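Local coordinates for NIF3-related protein (Bacillus cereus, PDB 2GX8) that is of unknown function but belongs to the Nif3 family, binds zinc ions at a dimetal site and carries an inserted domain thought to be regulatory, at residues 166-176 against 243-251. Numbering follows the deposited sequence.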
loop_
_atom_site.group_PDB
_atom_site.type_symbol
_atom_site.label_atom_id
_atom_site.label_comp_id
_atom_site.label_asym_id
_atom_site.label_seq_id
_atom_site.Cartn_x
_atom_site.Cartn_y
_atom_site.Cartn_z
ATOM N N VAL C 166 39.079 -4.811 -25.106
ATOM C CA VAL C 166 40.313 -4.283 -24.511
ATOM C C VAL C 166 41.326 -3.975 -25.645
ATOM O O VAL C 166 41.323 -4.620 -26.706
ATOM C CB VAL C 166 40.841 -5.230 -23.401
ATOM C CG1 VAL C 166 41.324 -6.573 -23.995
ATOM C CG2 VAL C 166 41.961 -4.564 -22.535
ATOM N N PHE C 167 42.157 -2.958 -25.451
ATOM C CA PHE C 167 43.152 -2.538 -26.470
ATOM C C PHE C 167 44.531 -2.856 -25.940
ATOM O O PHE C 167 44.885 -2.405 -24.855
ATOM C CB PHE C 167 42.965 -1.046 -26.767
ATOM C CG PHE C 167 41.566 -0.714 -27.206
ATOM C CD1 PHE C 167 40.579 -0.436 -26.272
ATOM C CD2 PHE C 167 41.221 -0.759 -28.538
ATOM C CE1 PHE C 167 39.257 -0.159 -26.672
ATOM C CE2 PHE C 167 39.926 -0.488 -28.932
ATOM C CZ PHE C 167 38.946 -0.205 -28.003
ATOM N N VAL C 168 45.295 -3.654 -26.692
ATOM C CA VAL C 168 46.577 -4.176 -26.217
ATOM C C VAL C 168 47.630 -4.140 -27.318
ATOM O O VAL C 168 47.316 -4.418 -28.470
ATOM C CB VAL C 168 46.461 -5.693 -25.816
ATOM C CG1 VAL C 168 47.663 -6.143 -24.987
ATOM C CG2 VAL C 168 45.210 -5.996 -25.025
ATOM N N PRO C 169 48.883 -3.787 -26.985
ATOM C CA PRO C 169 49.911 -3.915 -28.015
ATOM C C PRO C 169 50.076 -5.394 -28.446
ATOM O O PRO C 169 49.888 -6.300 -27.628
ATOM C CB PRO C 169 51.171 -3.430 -27.290
ATOM C CG PRO C 169 50.876 -3.626 -25.842
ATOM C CD PRO C 169 49.445 -3.235 -25.739
ATOM N N VAL C 170 50.408 -5.612 -29.723
ATOM C CA VAL C 170 50.597 -6.959 -30.314
ATOM C C VAL C 170 51.595 -7.799 -29.527
ATOM O O VAL C 170 51.511 -9.036 -29.521
ATOM C CB VAL C 170 51.010 -6.906 -31.838
ATOM C CG1 VAL C 170 51.168 -8.302 -32.407
ATOM C CG2 VAL C 170 49.969 -6.121 -32.700
ATOM N N THR C 171 52.533 -7.137 -28.850
ATOM C CA THR C 171 53.501 -7.846 -28.013
ATOM C C THR C 171 52.798 -8.556 -26.860
ATOM O O THR C 171 53.193 -9.640 -26.460
ATOM C CB THR C 171 54.585 -6.914 -27.433
ATOM O OG1 THR C 171 53.971 -5.837 -26.716
ATOM C CG2 THR C 171 55.470 -6.355 -28.535
ATOM N N HIS C 172 51.727 -7.969 -26.347
ATOM C CA HIS C 172 51.067 -8.593 -25.219
ATOM C C HIS C 172 49.692 -9.155 -25.484
ATOM O O HIS C 172 49.049 -9.680 -24.578
ATOM C CB HIS C 172 51.077 -7.645 -24.029
ATOM C CG HIS C 172 52.441 -7.466 -23.432
ATOM N ND1 HIS C 172 52.875 -8.189 -22.338
ATOM C CD2 HIS C 172 53.475 -6.665 -23.787
ATOM C CE1 HIS C 172 54.111 -7.831 -22.037
ATOM N NE2 HIS C 172 54.497 -6.907 -22.901
ATOM N N ALA C 173 49.278 -9.100 -26.741
ATOM C CA ALA C 173 47.953 -9.546 -27.138
ATOM C C ALA C 173 47.629 -11.005 -26.795
ATOM O O ALA C 173 46.589 -11.279 -26.193
ATOM C CB ALA C 173 47.736 -9.278 -28.615
ATOM N N GLU C 174 48.516 -11.924 -27.168
ATOM C CA GLU C 174 48.302 -13.354 -26.937
ATOM C C GLU C 174 48.207 -13.709 -25.449
ATOM O O GLU C 174 47.415 -14.560 -25.024
ATOM C CB GLU C 174 49.410 -14.158 -27.631
ATOM C CG GLU C 174 49.357 -15.670 -27.430
ATOM C CD GLU C 174 48.138 -16.337 -28.062
ATOM O OE1 GLU C 174 47.415 -15.706 -28.863
ATOM O OE2 GLU C 174 47.922 -17.530 -27.764
ATOM N N GLU C 175 49.023 -13.026 -24.670
ATOM C CA GLU C 175 49.068 -13.176 -23.236
ATOM C C GLU C 175 47.744 -12.691 -22.603
ATOM O O GLU C 175 47.226 -13.314 -21.678
ATOM C CB GLU C 175 50.262 -12.363 -22.748
ATOM C CG GLU C 175 50.582 -12.467 -21.292
ATOM C CD GLU C 175 51.888 -11.762 -20.944
ATOM O OE1 GLU C 175 52.686 -11.450 -21.881
ATOM O OE2 GLU C 175 52.112 -11.533 -19.728
ATOM N N VAL C 176 47.189 -11.601 -23.138
ATOM C CA VAL C 176 45.915 -11.018 -22.647
ATOM C C VAL C 176 44.701 -11.874 -23.016
ATOM O O VAL C 176 43.787 -12.004 -22.220
ATOM C CB VAL C 176 45.779 -9.523 -23.038
ATOM C CG1 VAL C 176 44.385 -8.957 -22.768
ATOM C CG2 VAL C 176 46.811 -8.725 -22.263
ATOM N N ALA C 243 42.176 -10.040 -14.025
ATOM C CA ALA C 243 43.128 -10.902 -14.734
ATOM C C ALA C 243 43.642 -10.215 -15.994
ATOM O O ALA C 243 44.829 -10.291 -16.342
ATOM C CB ALA C 243 42.471 -12.218 -15.096
ATOM N N MET C 244 42.724 -9.544 -16.674
ATOM C CA MET C 244 43.022 -8.803 -17.879
ATOM C C MET C 244 44.058 -7.702 -17.585
ATOM O O MET C 244 45.101 -7.619 -18.262
ATOM C CB MET C 244 41.734 -8.175 -18.363
ATOM C CG MET C 244 41.807 -7.488 -19.685
ATOM S SD MET C 244 40.312 -6.498 -19.907
ATOM C CE MET C 244 40.658 -5.080 -18.877
ATOM N N VAL C 245 43.774 -6.884 -16.562
ATOM C CA VAL C 245 44.654 -5.788 -16.135
ATOM C C VAL C 245 46.035 -6.286 -15.698
ATOM O O VAL C 245 47.057 -5.672 -16.014
ATOM C CB VAL C 245 43.993 -4.938 -15.023
ATOM C CG1 VAL C 245 45.031 -4.067 -14.283
ATOM C CG2 VAL C 245 42.911 -4.079 -15.608
ATOM N N THR C 246 46.065 -7.403 -14.983
ATOM C CA THR C 246 47.333 -7.963 -14.531
ATOM C C THR C 246 48.233 -8.336 -15.719
ATOM O O THR C 246 49.442 -7.951 -15.752
ATOM C CB THR C 246 47.122 -9.189 -13.617
ATOM O OG1 THR C 246 46.166 -8.870 -12.596
ATOM C CG2 THR C 246 48.435 -9.598 -12.964
ATOM N N ALA C 247 47.623 -9.040 -16.709
ATOM C CA ALA C 247 48.359 -9.517 -17.886
ATOM C C ALA C 247 48.769 -8.384 -18.795
ATOM O O ALA C 247 49.791 -8.457 -19.494
ATOM C CB ALA C 247 47.517 -10.511 -18.658
ATOM N N HIS C 248 47.954 -7.335 -18.788
ATOM C CA HIS C 248 48.191 -6.170 -19.622
ATOM C C HIS C 248 49.449 -5.466 -19.132
ATOM O O HIS C 248 49.617 -5.252 -17.933
ATOM C CB HIS C 248 46.968 -5.234 -19.599
ATOM C CG HIS C 248 46.870 -4.335 -20.797
ATOM N ND1 HIS C 248 47.546 -3.138 -20.889
ATOM C CD2 HIS C 248 46.178 -4.466 -21.955
ATOM C CE1 HIS C 248 47.277 -2.574 -22.052
ATOM N NE2 HIS C 248 46.453 -3.361 -22.720
ATOM N N PRO C 249 50.344 -5.128 -20.066
ATOM C CA PRO C 249 51.605 -4.474 -19.772
ATOM C C PRO C 249 51.449 -3.048 -19.268
ATOM O O PRO C 249 52.383 -2.506 -18.667
ATOM C CB PRO C 249 52.308 -4.448 -21.136
ATOM C CG PRO C 249 51.202 -4.471 -22.121
ATOM C CD PRO C 249 50.181 -5.372 -21.508
ATOM N N TYR C 250 50.300 -2.431 -19.524
ATOM C CA TYR C 250 50.106 -1.060 -19.093
ATOM C C TYR C 250 49.543 -0.958 -17.694
ATOM O O TYR C 250 48.972 -1.913 -17.152
ATOM C CB TYR C 250 49.257 -0.244 -20.068
ATOM C CG TYR C 250 49.870 -0.060 -21.430
ATOM C CD1 TYR C 250 51.248 -0.155 -21.613
ATOM C CD2 TYR C 250 49.078 0.306 -22.521
ATOM C CE1 TYR C 250 51.816 0.033 -22.856
ATOM C CE2 TYR C 250 49.628 0.507 -23.770
ATOM C CZ TYR C 250 51.002 0.373 -23.935
ATOM O OH TYR C 250 51.573 0.589 -25.176
ATOM N N GLU C 251 49.742 0.218 -17.111
ATOM C CA GLU C 251 49.274 0.500 -15.770
ATOM C C GLU C 251 47.898 1.131 -15.885
ATOM O O GLU C 251 46.956 0.718 -15.207
ATOM C CB GLU C 251 50.324 1.322 -14.998
ATOM C CG GLU C 251 51.511 0.426 -14.575
ATOM C CD GLU C 251 52.723 1.172 -14.050
ATOM O OE1 GLU C 251 53.320 1.988 -14.798
ATOM O OE2 GLU C 251 53.114 0.892 -12.897
#
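His248, the first residue past helix 237-247, reaches across to the end of strand 150-168 and donates NE2-H to the carbonyl O of Phe167 (2.8 Å, N-H...O angle 154°), the donor tilted out of the carbonyl plane. A chi1 of -157° puts CG of His248 opposite its own backbone N and turns the imidazole toward the strand. Its other nitrogen, ND1, accepts the backbone N-H of Tyr250 at 3.2 Å, so two bonds fix the ring's rotation and satisfy both nitrogens of this buried side chain; histidine suits the place because it can donate and accept at once. The two methyls of Val168 pack against the NE2-CD2 side of the ring, CG2 standing 3.6 Å from CD2.

Pro249 lies against a second histidine: its CB sits 3.6 Å from the centroid of the His172 ring, 9° off the normal, a CH-pi contact that suits proline, whose rigid ring presents C-H groups to the face of the imidazole. CG of the same proline also meets Pro169 CG at 3.8 Å. Deeper in, Val166 and Met244 meet tip to tip, CG2 to SD at 3.7 Å, and the bend at the end of Met244 puts CE as well as SD beside Val166 CG2. Ala247, with only a methyl to place between the helices, meets Val176 CG2 with its CB (4.1 Å).

The axes of segments 170-176 and 243-247 approach to 9.8 Å and run roughly antiparallel. Both helices pack on an antiparallel part of a larger mixed sheet, where strand 150-168 pairs with strands 221-233 and 255-260, and Tyr255 touches both Val166 and Met244.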